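Local coordinates for protein PrgX (Enterococcus faecalis, PDB 2AWI) that acts as a receptor for the peptide sex pheromone cCF10 and as a repressor in conjugation control, probably binding DNA through a helix-turn-helix domain, at residues 111-114 / 115-119; 86-89 / 90-93; 25-29 / 30-34. The protein carries 1 engineered substitution. One frame throughout, in Å; residues are numbered along the deposited sequence.

Contact 1: residues 111-114 / 115-119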
loop_
_atom_site.group_PDB
_atom_site.type_symbol
_atom_site.label_atom_id
_atom_site.label_comp_id
_atom_site.label_asym_id
_atom_site.label_seq_id
_atom_site.Cartn_x
_atom_site.Cartn_y
_atom_site.Cartn_z
ATOM N N SER A 111 9.803 -26.970 36.072
ATOM C CA SER A 111 9.325 -26.527 34.769
ATOM C C SER A 111 8.207 -27.446 34.271
ATOM O O SER A 111 7.211 -26.982 33.723
ATOM C CB SER A 111 10.480 -26.508 33.762
ATOM O OG SER A 111 10.078 -25.904 32.543
ATOM N N ILE A 112 8.368 -28.749 34.469
ATOM C CA ILE A 112 7.348 -29.701 34.044
ATOM C C ILE A 112 6.079 -29.459 34.862
ATOM O O ILE A 112 4.968 -29.437 34.327
ATOM C CB ILE A 112 7.823 -31.151 34.253
ATOM C CG1 ILE A 112 8.995 -31.451 33.318
ATOM C CG2 ILE A 112 6.684 -32.111 33.992
ATOM C CD1 ILE A 112 9.647 -32.796 33.572
ATOM N N TYR A 113 6.270 -29.269 36.165
ATOM C CA TYR A 113 5.182 -29.007 37.099
ATOM C C TYR A 113 4.302 -27.861 36.610
ATOM O O TYR A 113 3.083 -27.994 36.544
ATOM C CB TYR A 113 5.766 -28.666 38.472
ATOM C CG TYR A 113 4.776 -28.058 39.435
ATOM C CD1 TYR A 113 3.751 -28.824 39.992
ATOM C CD2 TYR A 113 4.855 -26.707 39.778
ATOM C CE1 TYR A 113 2.827 -28.262 40.871
ATOM C CE2 TYR A 113 3.940 -26.135 40.652
ATOM C CZ TYR A 113 2.927 -26.917 41.197
ATOM O OH TYR A 113 2.022 -26.358 42.070
ATOM N N LEU A 114 4.922 -26.731 36.276
ATOM C CA LEU A 114 4.175 -25.572 35.787
ATOM C C LEU A 114 3.473 -25.933 34.479
ATOM O O LEU A 114 2.518 -25.268 34.065
ATOM C CB LEU A 114 5.114 -24.376 35.568
ATOM C CG LEU A 114 5.795 -23.814 36.823
ATOM C CD1 LEU A 114 6.787 -22.715 36.440
ATOM C CD2 LEU A 114 4.734 -23.284 37.786
ATOM N N GLY A 115 3.965 -26.989 33.833
ATOM C CA GLY A 115 3.365 -27.451 32.595
ATOM C C GLY A 115 1.996 -28.032 32.899
ATOM O O GLY A 115 1.049 -27.880 32.120
ATOM N N TYR A 116 1.891 -28.703 34.041
ATOM C CA TYR A 116 0.624 -29.284 34.465
ATOM C C TYR A 116 -0.330 -28.189 34.938
ATOM O O TYR A 116 -1.531 -28.246 34.675
ATOM C CB TYR A 116 0.842 -30.292 35.594
ATOM C CG TYR A 116 1.374 -31.634 35.146
ATOM C CD1 TYR A 116 2.651 -31.760 34.596
ATOM C CD2 TYR A 116 0.599 -32.786 35.284
ATOM C CE1 TYR A 116 3.144 -33.007 34.199
ATOM C CE2 TYR A 116 1.079 -34.032 34.892
ATOM C CZ TYR A 116 2.349 -34.138 34.352
ATOM O OH TYR A 116 2.811 -35.376 33.971
ATOM N N ILE A 117 0.203 -27.190 35.635
ATOM C CA ILE A 117 -0.631 -26.097 36.123
ATOM C C ILE A 117 -1.277 -25.394 34.944
ATOM O O ILE A 117 -2.453 -25.034 34.988
ATOM C CB ILE A 117 0.192 -25.073 36.929
ATOM C CG1 ILE A 117 0.762 -25.742 38.179
ATOM C CG2 ILE A 117 -0.683 -23.880 37.316
ATOM C CD1 ILE A 117 -0.293 -26.308 39.109
ATOM N N SER A 118 -0.498 -25.202 33.886
ATOM C CA SER A 118 -0.986 -24.550 32.681
ATOM C C SER A 118 -2.162 -25.342 32.120
ATOM O O SER A 118 -3.215 -24.782 31.819
ATOM C CB SER A 118 0.132 -24.478 31.645
ATOM O OG SER A 118 -0.297 -23.785 30.490
ATOM N N ILE A 119 -1.970 -26.651 31.983
ATOM C CA ILE A 119 -3.008 -27.539 31.465
ATOM C C ILE A 119 -4.292 -27.402 32.280
ATOM O O ILE A 119 -5.371 -27.215 31.720
ATOM C CB ILE A 119 -2.541 -29.019 31.496
ATOM C CG1 ILE A 119 -1.485 -29.261 30.413
ATOM C CG2 ILE A 119 -3.725 -29.943 31.298
ATOM C CD1 ILE A 119 -0.790 -30.601 30.528
#
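Residues 111-119 are consecutive turns of helix 107-122, closed by i to i+4 bonds from Tyr116 N to Ile112 O, Ile117 N to Tyr113 O (3.1 Å) and Ser118 N to Leu114 O (3.0 Å). The first two donors lie in the plane of the carbonyl they meet, while Ser118 N sits 36° out of the plane of the Leu114 carbonyl. At Gly115 the pattern slackens: its N makes a weak bond to Ser111 O and a second weak one to Ile112 O, at 2.7 Å.

Two side-chain pairs run along this backbone. In one pair, Ile112 and Tyr116 lie side by side and point the same way, with the CG2 branch of Ile112 3.7 Å from Tyr116 CE1. The Ile112 carbonyl O comes in at the edge of the Tyr116 ring, in its plane, 3.3 Å from CD1. In the other, Ile117 crosses the Tyr113 ring: its CG1 lies over one face, 4.1 Å from the centroid and 20° off the normal, a CH-pi contact displaced toward the rim. The Tyr113 ring gets there with CG anti to the backbone N (chi1 166°), which swings it along the helix toward Ile117, whose CD1 ends 3.8 Å from Tyr113 OH.

Around the helix, Ile112 and Tyr116 meet helix 74-87, Tyr116 and Tyr113 meet helix 92-102, and Leu114 faces helix 150-159. The main-chain N-H and C=O groups are largely spent on one another, so the side chains meet between turns through apolar and CH-pi contact, while the polar Ser111 OG turns instead to Asn158 and Glu154.

Contact 2: residues 86-89 / 90-93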
loop_
_atom_site.group_PDB
_atom_site.type_symbol
_atom_site.label_atom_id
_atom_site.label_comp_id
_atom_site.label_asym_id
_atom_site.label_seq_id
_atom_site.Cartn_x
_atom_site.Cartn_y
_atom_site.Cartn_z
ATOM N N PHE A 86 -2.136 -32.953 27.436
ATOM C CA PHE A 86 -2.847 -31.746 27.033
ATOM C C PHE A 86 -4.039 -32.103 26.153
ATOM O O PHE A 86 -5.110 -31.516 26.275
ATOM C CB PHE A 86 -1.927 -30.793 26.263
ATOM C CG PHE A 86 -2.644 -29.592 25.702
ATOM C CD1 PHE A 86 -3.205 -28.642 26.550
ATOM C CD2 PHE A 86 -2.782 -29.429 24.326
ATOM C CE1 PHE A 86 -3.896 -27.544 26.042
ATOM C CE2 PHE A 86 -3.473 -28.336 23.805
ATOM C CZ PHE A 86 -4.031 -27.390 24.666
ATOM N N THR A 87 -3.846 -33.065 25.259
ATOM C CA THR A 87 -4.910 -33.493 24.361
ATOM C C THR A 87 -5.923 -34.373 25.093
ATOM O O THR A 87 -7.127 -34.292 24.840
ATOM C CB THR A 87 -4.338 -34.274 23.151
ATOM O OG1 THR A 87 -3.528 -35.361 23.619
ATOM C CG2 THR A 87 -3.494 -33.357 22.275
ATOM N N ASN A 88 -5.428 -35.208 26.003
ATOM C CA ASN A 88 -6.287 -36.105 26.772
ATOM C C ASN A 88 -6.145 -35.850 28.276
ATOM O O ASN A 88 -5.430 -36.568 28.977
ATOM C CB ASN A 88 -5.943 -37.561 26.441
ATOM C CG ASN A 88 -6.812 -38.552 27.189
ATOM O OD1 ASN A 88 -8.012 -38.337 27.359
ATOM N ND2 ASN A 88 -6.213 -39.653 27.627
ATOM N N PRO A 89 -6.839 -34.819 28.788
ATOM C CA PRO A 89 -6.816 -34.432 30.201
ATOM C C PRO A 89 -7.260 -35.472 31.232
ATOM O O PRO A 89 -7.196 -35.214 32.433
ATOM C CB PRO A 89 -7.683 -33.170 30.228
ATOM C CG PRO A 89 -8.614 -33.369 29.076
ATOM C CD PRO A 89 -7.697 -33.905 28.015
ATOM N N ASP A 90 -7.714 -36.637 30.783
ATOM C CA ASP A 90 -8.126 -37.675 31.726
ATOM C C ASP A 90 -6.878 -38.246 32.383
ATOM O O ASP A 90 -6.935 -38.836 33.465
ATOM C CB ASP A 90 -8.893 -38.793 31.011
ATOM C CG ASP A 90 -8.861 -40.111 31.778
ATOM O OD1 ASP A 90 -7.821 -40.807 31.730
ATOM O OD2 ASP A 90 -9.869 -40.448 32.438
ATOM N N LEU A 91 -5.747 -38.053 31.715
ATOM C CA LEU A 91 -4.462 -38.542 32.194
ATOM C C LEU A 91 -3.889 -37.619 33.267
ATOM O O LEU A 91 -3.132 -38.053 34.137
ATOM C CB LEU A 91 -3.486 -38.635 31.021
ATOM C CG LEU A 91 -3.993 -39.393 29.791
ATOM C CD1 LEU A 91 -3.023 -39.194 28.630
ATOM C CD2 LEU A 91 -4.161 -40.870 30.129
ATOM N N PHE A 92 -4.258 -36.345 33.188
ATOM C CA PHE A 92 -3.802 -35.321 34.120
ATOM C C PHE A 92 -3.678 -35.831 35.558
ATOM O O PHE A 92 -2.586 -36.142 36.039
ATOM C CB PHE A 92 -4.774 -34.138 34.077
ATOM C CG PHE A 92 -4.397 -33.000 34.977
ATOM C CD1 PHE A 92 -3.415 -32.092 34.600
ATOM C CD2 PHE A 92 -5.034 -32.831 36.205
ATOM C CE1 PHE A 92 -3.074 -31.030 35.431
ATOM C CE2 PHE A 92 -4.700 -31.774 37.041
ATOM C CZ PHE A 92 -3.719 -30.871 36.654
ATOM N N ASP A 93 -4.823 -35.908 36.222
ATOM C CA ASP A 93 -4.942 -36.349 37.604
ATOM C C ASP A 93 -3.881 -37.320 38.115
ATOM O O ASP A 93 -3.088 -36.979 38.993
ATOM C CB ASP A 93 -6.322 -36.971 37.806
ATOM C CG ASP A 93 -6.874 -36.724 39.187
ATOM O OD1 ASP A 93 -6.233 -37.148 40.171
ATOM O OD2 ASP A 93 -7.950 -36.100 39.287
#
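The Asn88 amide and the Asp90 carboxylate lie side by side on a type I beta turn, Asn88 to Leu91, pointing the same way with planes only 9° apart. Leu91 stands obliquely above the nitrogen end of the amide. Asp90 CB lies beside the oxygen end, 3.8 Å from Asn88 OD1, raised from the amide plane on the same side but not over the face. At 3.1 Å, Asn88 ND2 to Leu91 CG is unusually close, so the exact setting of the amide is doubtful. The third flat group is the Phe92 ring, which Pro89 O approaches obliquely, neither over its face nor at its edge.

The turn joins helix 74-87 to helix 92-102. The chain leaves helical geometry at Asn88, and Pro89 takes the second position of the turn, where the phi that its ring imposes is the one required. The turn is closed by Leu91 N to Asn88 O, 3.1 Å long and almost straight at 169°, with the donor tilted 31° from the carbonyl plane.

Leu91 and Asn88 cross at about a right angle. With CG anti to the backbone N, the Asn88 amide reaches forward to Asp90 and Leu91, while Leu91 has CG beside its own N, which brings the isobutyl group back to the nitrogen end of the amide.

While the turn is largely at the surface, Phe92 is buried. Its ring stacks on Phe96 and packs on Tyr116, Ile119 and Ala120 of helix 107-122. On the incoming side, Phe86 O accepts a hydrogen bond from Tyr123 OH, and Pro89 touches the same tyrosine. Phe92 CB lies 3.1 Å from Pro89 O, the same oxygen that takes a weak bond from Phe92 N.

Contact 3: residues 25-29 / 30-34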
loop_
_atom_site.group_PDB
_atom_site.type_symbol
_atom_site.label_atom_id
_atom_site.label_comp_id
_atom_site.label_asym_id
_atom_site.label_seq_id
_atom_site.Cartn_x
_atom_site.Cartn_y
_atom_site.Cartn_z
ATOM N N GLY A 25 46.946 -42.758 18.919
ATOM C CA GLY A 25 47.322 -41.602 19.708
ATOM C C GLY A 25 46.296 -41.265 20.769
ATOM O O GLY A 25 46.530 -40.403 21.616
ATOM N N ILE A 26 45.159 -41.951 20.737
ATOM C CA ILE A 26 44.101 -41.688 21.704
ATOM C C ILE A 26 43.787 -42.879 22.610
ATOM O O ILE A 26 43.635 -42.717 23.819
ATOM C CB ILE A 26 42.809 -41.235 20.985
ATOM C CG1 ILE A 26 43.111 -40.006 20.114
ATOM C CG2 ILE A 26 41.732 -40.915 22.010
ATOM C CD1 ILE A 26 41.927 -39.487 19.311
HETATM N N MSE A 27 43.679 -44.068 22.028
HETATM C CA MSE A 27 43.393 -45.272 22.805
HETATM C C MSE A 27 43.808 -46.515 22.035
HETATM O O MSE A 27 43.975 -46.473 20.821
HETATM C CB MSE A 27 41.903 -45.355 23.164
HETATM C CG MSE A 27 40.943 -45.375 21.979
HETATM SE SE MSE A 27 39.083 -45.596 22.542
HETATM C CE MSE A 27 38.853 -43.881 23.447
ATOM N N SER A 28 43.971 -47.622 22.750
ATOM C CA SER A 28 44.386 -48.877 22.136
ATOM C C SER A 28 43.362 -49.380 21.136
ATOM O O SER A 28 42.190 -49.012 21.191
ATOM C CB SER A 28 44.601 -49.949 23.207
ATOM O OG SER A 28 43.366 -50.415 23.721
ATOM N N LYS A 29 43.813 -50.229 20.223
ATOM C CA LYS A 29 42.942 -50.807 19.215
ATOM C C LYS A 29 41.827 -51.581 19.906
ATOM O O LYS A 29 40.654 -51.449 19.560
ATOM C CB LYS A 29 43.743 -51.751 18.318
ATOM C CG LYS A 29 42.908 -52.504 17.304
ATOM C CD LYS A 29 43.755 -53.475 16.497
ATOM C CE LYS A 29 42.894 -54.267 15.515
ATOM N NZ LYS A 29 43.696 -55.229 14.696
ATOM N N SER A 30 42.205 -52.390 20.889
ATOM C CA SER A 30 41.249 -53.204 21.627
ATOM C C SER A 30 40.137 -52.380 22.270
ATOM O O SER A 30 38.952 -52.684 22.095
ATOM C CB SER A 30 41.978 -54.017 22.700
ATOM O OG SER A 30 42.779 -53.181 23.519
ATOM N N VAL A 31 40.516 -51.342 23.014
ATOM C CA VAL A 31 39.533 -50.492 23.679
ATOM C C VAL A 31 38.619 -49.773 22.690
ATOM O O VAL A 31 37.420 -49.643 22.929
ATOM C CB VAL A 31 40.209 -49.438 24.578
ATOM C CG1 VAL A 31 39.156 -48.484 25.141
ATOM C CG2 VAL A 31 40.954 -50.123 25.715
ATOM N N TYR A 32 39.175 -49.309 21.578
ATOM C CA TYR A 32 38.361 -48.611 20.602
ATOM C C TYR A 32 37.271 -49.506 20.041
ATOM O O TYR A 32 36.174 -49.034 19.743
ATOM C CB TYR A 32 39.212 -48.065 19.454
ATOM C CG TYR A 32 38.375 -47.314 18.441
ATOM C CD1 TYR A 32 37.852 -47.955 17.322
ATOM C CD2 TYR A 32 38.030 -45.979 18.655
ATOM C CE1 TYR A 32 37.000 -47.287 16.445
ATOM C CE2 TYR A 32 37.177 -45.303 17.792
ATOM C CZ TYR A 32 36.663 -45.958 16.690
ATOM O OH TYR A 32 35.806 -45.279 15.847
ATOM N N ILE A 33 37.570 -50.794 19.891
ATOM C CA ILE A 33 36.589 -51.739 19.367
ATOM C C ILE A 33 35.403 -51.822 20.317
ATOM O O ILE A 33 34.254 -51.895 19.884
ATOM C CB ILE A 33 37.204 -53.152 19.180
ATOM C CG1 ILE A 33 38.201 -53.120 18.019
ATOM C CG2 ILE A 33 36.107 -54.188 18.908
ATOM C CD1 ILE A 33 38.833 -54.456 17.703
ATOM N N LYS A 34 35.683 -51.808 21.614
ATOM C CA LYS A 34 34.619 -51.871 22.607
ATOM C C LYS A 34 33.765 -50.609 22.529
ATOM O O LYS A 34 32.546 -50.659 22.710
ATOM C CB LYS A 34 35.205 -52.036 24.013
ATOM C CG LYS A 34 35.845 -53.397 24.251
ATOM C CD LYS A 34 36.359 -53.549 25.676
ATOM C CE LYS A 34 36.955 -54.935 25.896
ATOM N NZ LYS A 34 37.547 -55.101 27.252
#
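Tyr32 N bonds to Ser28 O, 3.1 Å, with an N-H...O angle of 160°, so that Ser28, at the N-cap position, gives its carbonyl to the first turn of helix 29-36. Ile33 N to Lys29 O, 3.2 Å, follows one residue on, and the Ile33 side chain lies against the same carbonyl, CG1 3.3 Å from Lys29 O. The two hydroxyls Ser28 OG and Ser30 OG are also bonded, 2.8 Å apart. Each of these oxygens stands between its own backbone N and carbonyl carbon, and in Ser28 (chi1 74°) this turns the hydroxyl over the opening turn, where its OG also lies 3.1 Å from Val31 N.

Apolar contact is the work of Met27, a selenomethionine. Its chain is extended through chi2 and then bends at chi3, crossing Tyr32 at about a right angle with SE against the start of that side chain, 3.7 Å from Tyr32 CA and 3.9 Å from Val31 CG1.

The aromatic contact is made by the same selenium. Met27 SE lies 77° off the normal of the Tyr32 ring, a Met-aromatic contact at the edge, with Tyr32 CD2 4.0 Å away.

This is the turn between helix 19-23 and helix 29-36 in the helix-turn-helix domain, which makes helix 29-36 probably the recognition helix. Tyr32 points inward among the helices: it touches Gln19 and Leu22 of helix 19-23, meets Phe50 of helix 44-54 edge-to-face, and hydrogen-bonds Glu36 through its OH. Met27 packs against Phe50 and Glu46, and so links the turn to helix 44-54.

Overall arrangement
Contacts 1 and 2 belong to one neighbourhood. Their centres are about 12 Å apart, and they touch directly: the buried ring of Phe92 from contact 2 puts CE1 3.3 Å from Tyr116 O of contact 1, and its CD1 4.0 Å from Ile119 CG2. The turn at 86-93 thus delivers helix 92-102 onto helix 107-122, the next helix in the chain. Contact 3 stands alone in the helix-turn-helix domain, its centre about 46 Å from that of contact 1 and about 49 Å from that of contact 2. Between nearest atoms these gaps are about 31 and 38 Å, so the helix-turn-helix contact touches neither of the others.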